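R.Pab1 family restriction endonuclease (Campylobacter coli, PDB 7CFA) is a restriction DNA glycosylase, which probably cuts foreign DNA by excising a base at its recognition sequence and leaving an abasic site where the strand can be broken. Local coordinates at residues N90-K94 against E95-G99; F174-H177 against L178-N181; R186-N190 against R191-S195; L201-R205 against N206-I210. The protein carries 2 engineered substitutions. One frame throughout, in Å; residues are numbered along the deposited sequence.

How the contacts relate
The four contacts follow one another along the chain. Contact 1, where helix 94-106 starts, belongs to the helical part and lies farthest from contact 3, with centres about 36 Å apart. Contacts 2 and 3 are close neighbours, centres about 9 Å apart, in the connection from strand 166-175 of the seven-stranded sheet to strand 191-192. Contact 4 joins strand 198-203 to helix 208-219: Ile208 packs on Ile92 of contact 1, Leu201 on Phe174 of contact 2, while Glu202 forms salt bridges with Lys180 of contact 2 and Arg186 of contact 3. Contact 4 thus joins the helices to the end of strand 166-175 by apolar packing and to the connection after it by charge.

Contact 1: residues N90-K94 against E95-G99; sequences NIILK and ENLFG
Leu93 and Asn96 meet at the start of helix 94-106, with Leu93 in the N-cap position. Just upstream, Asn90 is the C-prime residue of a Schellman motif that ends helix 79-88, so one short link closes a helix and opens the next. Asparagine suits that place because it tolerates positive phi, here 63°.

The backbone bonds are those of a beginning helix. Asn96 N makes a weak bond to Leu93 O (3.1 Å, bent to 130° at the hydrogen), whereas Phe98 N reaches Lys94 O at 2.9 Å, the i+4 to i bond of a regular helical turn.

The two charged side chains behave differently at this helix end. Leucine offers no side-chain oxygen to cap it, but Glu95 bends back at chi2 (77°) and brings OE1 to 3.5 Å from Leu93 CB and equally near Lys94 N. The angle is too poor for a hydrogen bond, yet a carboxylate beside the positive end of the helix dipole would probably be stabilised. Lys94 instead runs extended beyond CG and carries its charge away from the segment 95-99, which suits an exposed place.

Apolar packing occupies the inner side. Ile92 and Leu97, both buried, cross at about a right angle, Ile92 CG2 lying 4.2 Å from Leu97 CG; helices 79-88, 208-219 and 223-237 supply their other neighbours. On the outer side the Phe98 ring lies back along the first turn, its CE1 4.2 Å from Lys94 CB.

Contact 2: residues F174-H177 against L178-N181; sequences FPVH and LLKN
The ring of Phe174 receives Leu179 at its edge where strand 166-175 ends and the chain leaves the sheet through a 3-10 turn. Two bonds of the i+3 to i kind form the turn: Leu178 N to Pro175 O at 3.3 Å and Leu179 N to Val176 O at 3.0 Å.

The inner half is closely packed. Chi1 of Phe174 (51°) places CG between the backbone N and the carbonyl carbon; its side chain and that of Leu179 cross at about a right angle, with Leu179 CD2 3.6 Å from Phe174 CE1. Pro175 has no N-H to offer; the pairing with strand 47-51 is made by its neighbours, Phe174 with Val49 and Val176 with His47.

Leu178 straddles the two halves, its CD1 inward at 3.6 Å from Pro175 CD and its CD2 toward the imidazole. There, on the looser, partly exposed side, His177 and Leu178 lie side by side and point the same way, His177 CE1 4.1 Å from Leu178 CD2; an imidazole tolerates water on such a border.

Strand 47-51 places Val49 against Phe174, Val176 and Leu179, while Leu12 of strand 8-13 and Leu201 of strand 198-203 close over Phe174 and Leu179.

Contact 3: residues R186-N190 against R191-S195; sequences RNFLN and RSIES. Engineered in segment 191-195: Ser192 (natural residue Cys).
Arg191 folds back on Asn187 and Phe188 in a local polar and cation-pi contact round a type II beta turn, Phe188 to Arg191, at the surface where the loop enters strand 191-192. That short, weakly bonded strand pairs with strand 42-43. Asn190 takes the third position of the turn with phi at 59°, a conformation that asparagine accepts more readily than most residues with a side chain.

The arginine leaves the backbone with CG anti to N (chi1 179°) and bends at chi3, which turns the guanidinium back over the turn. Its NE donates to Asn187 O at 2.8 Å in a nearly straight bond (165°). The oxygen lies close to the guanidinium plane, although NE stands above the plane of the carbonyl. NH2 makes a second, weak bond to Asn187 OD1 at 3.2 Å; the amide and guanidinium planes are inclined to each other, so the two groups do not lie flat together.

The same NH2 sits over one face of the Phe188 ring, displaced toward its rim and 3.2 Å from CD2. Arg191 CZ is 4.5 Å from the ring centroid, an off-centre cation-pi contact with ring and guanidinium planes well away from parallel. Ile193 adds a loose apolar touch, its CG1 4.4 Å from Phe188 CD2.

Glu197 forms a salt bridge with Arg191 NH2. One guanidinium therefore meets a carbonyl, an amide oxygen, an aromatic face and a carboxylate, which should fix its rotation and probably offsets part of its positive charge, while tying the residue before the turn, Asn187, to the one that closes it.

Contact 4: residues L201-R205 against N206-I210; sequences LEISR and NNINI
A backbone bond from Asn207 N to Ser204 O (3.1 Å) closes a tight turn, with Arg205 and Asn206 at its corners in type I-like conformations between strand 198-203 and helix 208-219.

The side chain of Asn207 does much of the binding. With chi1 at 60° its amide is brought back alongside the strand end, where both its polar atoms are used. ND2 donates to Glu202 O at 2.8 Å, a bond lying in the planes of both groups, and OD1 accepts from Ser204 N at 2.8 Å and 169°, the donor tilted somewhat from the amide plane. A primary amide suits this place because it carries a donor and an acceptor side by side, and so can pair with the backbone on either side of Ile203 much as an adjacent strand would.

Serine gives a short hydroxyl that stays close to the main chain: its OG receives a weak bond from Asn206 N at 3.4 Å, an ST turn. On the buried side Ile203 CG2 lies 4.3 Å from Ile208 CD1, and Ile82 and Phe86 of helix 79-88 cover both isoleucines.

Strand-end polar atoms that might otherwise need another strand or water are met by one asparagine. Its two bonds fix the rotation of the amide, which ties the residue just before the helix to Glu202 and Ser204 at the strand end.

Contact 1: residues N90-K94 against E95-G99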
loop_
_atom_site.group_PDB
_atom_site.type_symbol
_atom_site.label_atom_id
_atom_site.label_comp_id
_atom_site.label_asym_id
_atom_site.label_seq_id
_atom_site.Cartn_x
_atom_site.Cartn_y
_atom_site.Cartn_z
ATOM N N ASN A 90 -32.207 22.991 6.409
ATOM C CA ASN A 90 -32.838 22.894 7.729
ATOM C C ASN A 90 -33.175 21.460 8.125
ATOM O O ASN A 90 -34.162 21.215 8.818
ATOM C CB ASN A 90 -34.099 23.759 7.807
ATOM C CG ASN A 90 -33.791 25.231 7.976
ATOM O OD1 ASN A 90 -32.956 25.616 8.794
ATOM N ND2 ASN A 90 -34.472 26.066 7.202
ATOM N N ILE A 91 -32.371 20.491 7.705
ATOM C CA ILE A 91 -32.543 19.114 8.147
ATOM C C ILE A 91 -31.629 18.785 9.320
ATOM O O ILE A 91 -32.051 18.128 10.272
ATOM C CB ILE A 91 -32.322 18.139 6.971
ATOM C CG1 ILE A 91 -33.414 18.325 5.913
ATOM C CG2 ILE A 91 -32.288 16.695 7.457
ATOM C CD1 ILE A 91 -33.398 17.274 4.826
ATOM N N ILE A 92 -30.392 19.259 9.280
ATOM C CA ILE A 92 -29.444 19.068 10.366
ATOM C C ILE A 92 -29.660 20.157 11.407
ATOM O O ILE A 92 -29.630 21.349 11.086
ATOM C CB ILE A 92 -28.002 19.089 9.836
ATOM C CG1 ILE A 92 -27.754 17.905 8.898
ATOM C CG2 ILE A 92 -27.006 19.104 10.988
ATOM C CD1 ILE A 92 -26.342 17.842 8.363
ATOM N N LEU A 93 -29.879 19.747 12.652
ATOM C CA LEU A 93 -30.066 20.696 13.740
ATOM C C LEU A 93 -28.749 21.375 14.097
ATOM O O LEU A 93 -27.671 20.785 13.991
ATOM C CB LEU A 93 -30.628 19.990 14.973
ATOM C CG LEU A 93 -31.925 19.202 14.806
ATOM C CD1 LEU A 93 -32.267 18.443 16.082
ATOM C CD2 LEU A 93 -33.057 20.133 14.420
ATOM N N LYS A 94 -28.845 22.634 14.535
ATOM C CA LYS A 94 -27.656 23.339 15.004
ATOM C C LYS A 94 -27.059 22.663 16.230
ATOM O O LYS A 94 -25.835 22.656 16.402
ATOM C CB LYS A 94 -27.991 24.801 15.315
ATOM C CG LYS A 94 -28.462 25.605 14.113
ATOM C CD LYS A 94 -28.888 27.010 14.515
ATOM C CE LYS A 94 -29.403 27.790 13.315
ATOM N NZ LYS A 94 -29.922 29.132 13.699
ATOM N N GLU A 95 -27.908 22.082 17.083
ATOM C CA GLU A 95 -27.428 21.378 18.268
ATOM C C GLU A 95 -26.582 20.166 17.901
ATOM O O GLU A 95 -25.694 19.774 18.669
ATOM C CB GLU A 95 -28.611 20.946 19.138
ATOM C CG GLU A 95 -29.426 22.092 19.728
ATOM C CD GLU A 95 -30.370 22.736 18.726
ATOM O OE1 GLU A 95 -30.440 22.265 17.572
ATOM O OE2 GLU A 95 -31.045 23.719 19.098
ATOM N N ASN A 96 -26.852 19.549 16.750
ATOM C CA ASN A 96 -26.030 18.432 16.298
ATOM C C ASN A 96 -24.608 18.891 16.004
ATOM O O ASN A 96 -23.637 18.251 16.428
ATOM C CB ASN A 96 -26.651 17.783 15.061
ATOM C CG ASN A 96 -28.016 17.182 15.338
ATOM O OD1 ASN A 96 -28.338 16.842 16.476
ATOM N ND2 ASN A 96 -28.826 17.044 14.293
ATOM N N LEU A 97 -24.466 20.002 15.280
ATOM C CA LEU A 97 -23.137 20.522 14.988
ATOM C C LEU A 97 -22.453 21.042 16.245
ATOM O O LEU A 97 -21.235 20.885 16.392
ATOM C CB LEU A 97 -23.225 21.618 13.928
ATOM C CG LEU A 97 -23.732 21.173 12.554
ATOM C CD1 LEU A 97 -23.806 22.354 11.601
ATOM C CD2 LEU A 97 -22.846 20.074 11.979
ATOM N N PHE A 98 -23.211 21.652 17.160
ATOM C CA PHE A 98 -22.621 22.119 18.410
ATOM C C PHE A 98 -22.140 20.952 19.262
ATOM O O PHE A 98 -21.088 21.039 19.904
ATOM C CB PHE A 98 -23.624 22.973 19.186
ATOM C CG PHE A 98 -23.673 24.406 18.739
ATOM C CD1 PHE A 98 -24.804 24.918 18.128
ATOM C CD2 PHE A 98 -22.582 25.239 18.926
ATOM C CE1 PHE A 98 -24.850 26.236 17.714
ATOM C CE2 PHE A 98 -22.621 26.559 18.513
ATOM C CZ PHE A 98 -23.757 27.057 17.906
ATOM N N GLY A 99 -22.899 19.854 19.280
ATOM C CA GLY A 99 -22.468 18.683 20.029
ATOM C C GLY A 99 -21.173 18.100 19.499
ATOM O O GLY A 99 -20.314 17.667 20.271
#

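Contact 2: residues F174-H177 against L178-N181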
loop_
_atom_site.group_PDB
_atom_site.type_symbol
_atom_site.label_atom_id
_atom_site.label_comp_id
_atom_site.label_asym_id
_atom_site.label_seq_id
_atom_site.Cartn_x
_atom_site.Cartn_y
_atom_site.Cartn_z
ATOM N N PHE A 174 -20.345 0.645 1.673
ATOM C CA PHE A 174 -21.755 0.277 1.683
ATOM C C PHE A 174 -22.021 -0.641 0.491
ATOM O O PHE A 174 -21.295 -0.586 -0.508
ATOM C CB PHE A 174 -22.661 1.518 1.624
ATOM C CG PHE A 174 -22.317 2.465 0.515
ATOM C CD1 PHE A 174 -22.867 2.307 -0.747
ATOM C CD2 PHE A 174 -21.445 3.518 0.735
ATOM C CE1 PHE A 174 -22.549 3.180 -1.769
ATOM C CE2 PHE A 174 -21.124 4.393 -0.283
ATOM C CZ PHE A 174 -21.677 4.224 -1.536
ATOM N N PRO A 175 -23.052 -1.484 0.574
ATOM C CA PRO A 175 -23.320 -2.434 -0.513
ATOM C C PRO A 175 -23.685 -1.734 -1.814
ATOM O O PRO A 175 -24.281 -0.655 -1.824
ATOM C CB PRO A 175 -24.498 -3.259 0.020
ATOM C CG PRO A 175 -24.450 -3.090 1.499
ATOM C CD PRO A 175 -23.943 -1.703 1.726
ATOM N N VAL A 176 -23.319 -2.379 -2.925
ATOM C CA VAL A 176 -23.617 -1.838 -4.248
ATOM C C VAL A 176 -25.116 -1.847 -4.518
ATOM O O VAL A 176 -25.635 -0.960 -5.208
ATOM C CB VAL A 176 -22.846 -2.624 -5.326
ATOM C CG1 VAL A 176 -23.150 -2.080 -6.718
ATOM C CG2 VAL A 176 -21.353 -2.580 -5.049
ATOM N N HIS A 177 -25.842 -2.829 -3.979
ATOM C CA HIS A 177 -27.273 -2.905 -4.246
ATOM C C HIS A 177 -28.061 -1.780 -3.584
ATOM O O HIS A 177 -29.261 -1.654 -3.848
ATOM C CB HIS A 177 -27.827 -4.267 -3.812
ATOM C CG HIS A 177 -27.691 -4.545 -2.347
ATOM N ND1 HIS A 177 -28.539 -4.005 -1.405
ATOM C CD2 HIS A 177 -26.815 -5.320 -1.665
ATOM C CE1 HIS A 177 -28.185 -4.428 -0.204
ATOM N NE2 HIS A 177 -27.143 -5.228 -0.333
ATOM N N LEU A 178 -27.426 -0.962 -2.742
ATOM C CA LEU A 178 -28.090 0.223 -2.210
ATOM C C LEU A 178 -28.158 1.355 -3.223
ATOM O O LEU A 178 -28.944 2.289 -3.035
ATOM C CB LEU A 178 -27.374 0.723 -0.954
ATOM C CG LEU A 178 -27.427 -0.138 0.306
ATOM C CD1 LEU A 178 -26.737 0.592 1.445
ATOM C CD2 LEU A 178 -28.861 -0.476 0.673
ATOM N N LEU A 179 -27.357 1.296 -4.281
ATOM C CA LEU A 179 -27.290 2.381 -5.246
ATOM C C LEU A 179 -28.455 2.315 -6.225
ATOM O O LEU A 179 -28.954 1.239 -6.563
ATOM C CB LEU A 179 -25.968 2.330 -6.014
ATOM C CG LEU A 179 -24.680 2.485 -5.202
ATOM C CD1 LEU A 179 -23.471 2.179 -6.067
ATOM C CD2 LEU A 179 -24.581 3.886 -4.622
ATOM N N LYS A 180 -28.884 3.487 -6.678
ATOM C CA LYS A 180 -29.879 3.599 -7.733
ATOM C C LYS A 180 -29.183 3.857 -9.064
ATOM O O LYS A 180 -28.118 4.476 -9.117
ATOM C CB LYS A 180 -30.872 4.724 -7.438
ATOM C CG LYS A 180 -31.627 4.567 -6.129
ATOM C CD LYS A 180 -32.620 5.700 -5.920
ATOM C CE LYS A 180 -31.916 7.040 -5.786
ATOM N NZ LYS A 180 -32.873 8.151 -5.527
ATOM N N ASN A 181 -29.792 3.368 -10.141
ATOM C CA ASN A 181 -29.267 3.620 -11.476
ATOM C C ASN A 181 -29.699 5.017 -11.922
ATOM O O ASN A 181 -30.197 5.822 -11.131
ATOM C CB ASN A 181 -29.716 2.526 -12.443
ATOM C CG ASN A 181 -31.228 2.394 -12.526
ATOM O OD1 ASN A 181 -31.970 3.219 -11.993
ATOM N ND2 ASN A 181 -31.690 1.352 -13.207
#

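Contact 3: residues R186-N190 against R191-S195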
loop_
_atom_site.group_PDB
_atom_site.type_symbol
_atom_site.label_atom_id
_atom_site.label_comp_id
_atom_site.label_asym_id
_atom_site.label_seq_id
_atom_site.Cartn_x
_atom_site.Cartn_y
_atom_site.Cartn_z
ATOM N N ARG A 186 -33.102 0.604 -7.940
ATOM C CA ARG A 186 -32.093 -0.197 -7.246
ATOM C C ARG A 186 -32.101 -1.616 -7.817
ATOM O O ARG A 186 -32.546 -2.581 -7.195
ATOM C CB ARG A 186 -32.344 -0.188 -5.743
ATOM C CG ARG A 186 -32.072 1.152 -5.077
ATOM C CD ARG A 186 -32.316 1.100 -3.575
ATOM N NE ARG A 186 -31.978 2.367 -2.929
ATOM C CZ ARG A 186 -32.827 3.379 -2.776
ATOM N NH1 ARG A 186 -34.071 3.278 -3.222
ATOM N NH2 ARG A 186 -32.432 4.495 -2.178
ATOM N N ASN A 187 -31.590 -1.723 -9.045
ATOM C CA ASN A 187 -31.578 -2.979 -9.786
ATOM C C ASN A 187 -30.169 -3.521 -9.998
ATOM O O ASN A 187 -29.947 -4.306 -10.925
ATOM C CB ASN A 187 -32.278 -2.801 -11.133
ATOM C CG ASN A 187 -31.558 -1.818 -12.038
ATOM O OD1 ASN A 187 -30.767 -0.995 -11.574
ATOM N ND2 ASN A 187 -31.830 -1.896 -13.336
ATOM N N PHE A 188 -29.209 -3.116 -9.164
ATOM C CA PHE A 188 -27.844 -3.603 -9.339
ATOM C C PHE A 188 -27.700 -5.049 -8.886
ATOM O O PHE A 188 -26.824 -5.766 -9.385
ATOM C CB PHE A 188 -26.859 -2.712 -8.584
ATOM C CG PHE A 188 -26.545 -1.425 -9.288
ATOM C CD1 PHE A 188 -27.196 -0.254 -8.943
ATOM C CD2 PHE A 188 -25.598 -1.388 -10.300
ATOM C CE1 PHE A 188 -26.909 0.933 -9.592
ATOM C CE2 PHE A 188 -25.309 -0.206 -10.954
ATOM C CZ PHE A 188 -25.964 0.956 -10.598
ATOM N N LEU A 189 -28.540 -5.492 -7.955
ATOM C CA LEU A 189 -28.447 -6.854 -7.447
ATOM C C LEU A 189 -28.766 -7.852 -8.554
ATOM O O LEU A 189 -29.743 -7.685 -9.291
ATOM C CB LEU A 189 -29.397 -7.041 -6.267
ATOM C CG LEU A 189 -29.174 -8.279 -5.395
ATOM C CD1 LEU A 189 -27.763 -8.275 -4.829
ATOM C CD2 LEU A 189 -30.202 -8.332 -4.278
ATOM N N ASN A 190 -27.931 -8.888 -8.667
ATOM C CA ASN A 190 -28.064 -9.915 -9.704
ATOM C C ASN A 190 -27.982 -9.299 -11.100
ATOM O O ASN A 190 -28.768 -9.619 -11.995
ATOM C CB ASN A 190 -29.358 -10.716 -9.529
ATOM C CG ASN A 190 -29.428 -11.421 -8.191
ATOM O OD1 ASN A 190 -28.408 -11.844 -7.645
ATOM N ND2 ASN A 190 -30.634 -11.551 -7.653
ATOM N N ARG A 191 -27.015 -8.403 -11.282
ATOM C CA ARG A 191 -26.826 -7.733 -12.561
ATOM C C ARG A 191 -25.399 -7.212 -12.645
ATOM O O ARG A 191 -24.840 -6.759 -11.643
ATOM C CB ARG A 191 -27.826 -6.582 -12.742
ATOM C CG ARG A 191 -27.667 -5.835 -14.059
ATOM C CD ARG A 191 -28.733 -4.768 -14.245
ATOM N NE ARG A 191 -28.608 -3.672 -13.287
ATOM C CZ ARG A 191 -27.845 -2.599 -13.470
ATOM N NH1 ARG A 191 -27.123 -2.475 -14.576
ATOM N NH2 ARG A 191 -27.800 -1.650 -12.548
ATOM N N SER A 192 -24.821 -7.280 -13.840
ATOM C CA SER A 192 -23.485 -6.752 -14.064
ATOM C C SER A 192 -23.540 -5.245 -14.289
ATOM O O SER A 192 -24.539 -4.701 -14.767
ATOM C CB SER A 192 -22.827 -7.435 -15.264
ATOM O OG SER A 192 -23.554 -7.189 -16.455
ATOM N N ILE A 193 -22.450 -4.572 -13.933
ATOM C CA ILE A 193 -22.371 -3.124 -14.079
ATOM C C ILE A 193 -21.973 -2.787 -15.509
ATOM O O ILE A 193 -20.967 -3.290 -16.023
ATOM C CB ILE A 193 -21.379 -2.526 -13.068
ATOM C CG1 ILE A 193 -21.754 -2.945 -11.646
ATOM C CG2 ILE A 193 -21.356 -1.011 -13.182
ATOM C CD1 ILE A 193 -20.833 -2.388 -10.583
ATOM N N GLU A 194 -22.768 -1.940 -16.156
ATOM C CA GLU A 194 -22.475 -1.532 -17.520
ATOM C C GLU A 194 -21.278 -0.586 -17.550
ATOM O O GLU A 194 -20.848 -0.043 -16.526
ATOM C CB GLU A 194 -23.695 -0.862 -18.152
ATOM C CG GLU A 194 -24.941 -1.734 -18.169
ATOM C CD GLU A 194 -26.143 -1.022 -18.760
ATOM O OE1 GLU A 194 -26.016 0.171 -19.104
ATOM O OE2 GLU A 194 -27.212 -1.655 -18.881
ATOM N N SER A 195 -20.735 -0.401 -18.751
ATOM C CA SER A 195 -19.570 0.455 -18.927
ATOM C C SER A 195 -19.938 1.904 -18.647
ATOM O O SER A 195 -20.962 2.399 -19.128
ATOM C CB SER A 195 -19.013 0.318 -20.343
ATOM O OG SER A 195 -17.849 1.112 -20.508
#

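Contact 4: residues L201-R205 against N206-I210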
loop_
_atom_site.group_PDB
_atom_site.type_symbol
_atom_site.label_atom_id
_atom_site.label_comp_id
_atom_site.label_asym_id
_atom_site.label_seq_id
_atom_site.Cartn_x
_atom_site.Cartn_y
_atom_site.Cartn_z
ATOM N N LEU A 201 -26.060 7.170 -4.647
ATOM C CA LEU A 201 -26.336 6.967 -3.232
ATOM C C LEU A 201 -27.331 8.023 -2.771
ATOM O O LEU A 201 -27.032 9.222 -2.801
ATOM C CB LEU A 201 -25.051 7.042 -2.410
ATOM C CG LEU A 201 -25.199 6.938 -0.889
ATOM C CD1 LEU A 201 -25.714 5.565 -0.483
ATOM C CD2 LEU A 201 -23.879 7.249 -0.196
ATOM N N GLU A 202 -28.512 7.579 -2.353
ATOM C CA GLU A 202 -29.558 8.488 -1.897
ATOM C C GLU A 202 -29.247 8.926 -0.472
ATOM O O GLU A 202 -29.203 8.101 0.446
ATOM C CB GLU A 202 -30.923 7.814 -1.983
ATOM C CG GLU A 202 -32.063 8.677 -1.475
ATOM C CD GLU A 202 -33.414 8.024 -1.670
ATOM O OE1 GLU A 202 -33.569 7.250 -2.639
ATOM O OE2 GLU A 202 -34.320 8.280 -0.848
ATOM N N ILE A 203 -29.031 10.225 -0.288
ATOM C CA ILE A 203 -28.792 10.821 1.020
ATOM C C ILE A 203 -29.999 11.675 1.369
ATOM O O ILE A 203 -30.390 12.551 0.589
ATOM C CB ILE A 203 -27.504 11.661 1.030
ATOM C CG1 ILE A 203 -26.330 10.843 0.488
ATOM C CG2 ILE A 203 -27.211 12.168 2.435
ATOM C CD1 ILE A 203 -25.066 11.653 0.295
ATOM N N SER A 204 -30.593 11.423 2.532
ATOM C CA SER A 204 -31.786 12.149 2.944
ATOM C C SER A 204 -31.805 12.232 4.465
ATOM O O SER A 204 -30.841 11.857 5.139
ATOM C CB SER A 204 -33.051 11.473 2.400
ATOM O OG SER A 204 -33.285 10.238 3.051
ATOM N N ARG A 205 -32.923 12.724 5.005
ATOM C CA ARG A 205 -33.092 12.821 6.449
ATOM C C ARG A 205 -32.979 11.469 7.141
ATOM O O ARG A 205 -32.657 11.422 8.334
ATOM C CB ARG A 205 -34.447 13.454 6.768
ATOM C CG ARG A 205 -35.628 12.678 6.204
ATOM C CD ARG A 205 -36.950 13.332 6.562
ATOM N NE ARG A 205 -38.082 12.623 5.973
ATOM C CZ ARG A 205 -39.352 12.973 6.143
ATOM N NH1 ARG A 205 -39.656 14.026 6.890
ATOM N NH2 ARG A 205 -40.319 12.272 5.570
ATOM N N ASN A 206 -33.233 10.372 6.427
ATOM C CA ASN A 206 -33.203 9.047 7.031
ATOM C C ASN A 206 -31.793 8.518 7.252
ATOM O O ASN A 206 -31.628 7.550 8.002
ATOM C CB ASN A 206 -33.987 8.056 6.166
ATOM C CG ASN A 206 -35.450 8.429 6.033
ATOM O OD1 ASN A 206 -36.043 9.004 6.946
ATOM N ND2 ASN A 206 -36.039 8.102 4.890
ATOM N N ASN A 207 -30.775 9.119 6.628
ATOM C CA ASN A 207 -29.417 8.617 6.791
ATOM C C ASN A 207 -28.382 9.735 6.888
ATOM O O ASN A 207 -27.183 9.465 6.745
ATOM C CB ASN A 207 -29.042 7.665 5.643
ATOM C CG ASN A 207 -29.115 8.328 4.273
ATOM O OD1 ASN A 207 -29.196 9.552 4.155
ATOM N ND2 ASN A 207 -29.079 7.513 3.225
ATOM N N ILE A 208 -28.808 10.979 7.121
ATOM C CA ILE A 208 -27.854 12.084 7.160
ATOM C C ILE A 208 -26.944 11.978 8.378
ATOM O O ILE A 208 -25.778 12.390 8.326
ATOM C CB ILE A 208 -28.595 13.437 7.118
ATOM C CG1 ILE A 208 -27.600 14.600 7.080
ATOM C CG2 ILE A 208 -29.539 13.578 8.305
ATOM C CD1 ILE A 208 -26.632 14.543 5.914
ATOM N N ASN A 209 -27.439 11.410 9.482
ATOM C CA ASN A 209 -26.624 11.314 10.688
ATOM C C ASN A 209 -25.422 10.395 10.509
ATOM O O ASN A 209 -24.466 10.489 11.286
ATOM C CB ASN A 209 -27.474 10.843 11.868
ATOM C CG ASN A 209 -28.269 11.971 12.491
ATOM O OD1 ASN A 209 -27.776 12.681 13.369
ATOM N ND2 ASN A 209 -29.503 12.150 12.036
ATOM N N ILE A 210 -25.450 9.513 9.506
ATOM C CA ILE A 210 -24.262 8.738 9.167
ATOM C C ILE A 210 -23.122 9.665 8.770
ATOM O O ILE A 210 -21.974 9.486 9.191
ATOM C CB ILE A 210 -24.587 7.732 8.048
ATOM C CG1 ILE A 210 -25.588 6.693 8.551
ATOM C CG2 ILE A 210 -23.314 7.072 7.533
ATOM C CD1 ILE A 210 -26.096 5.777 7.475
#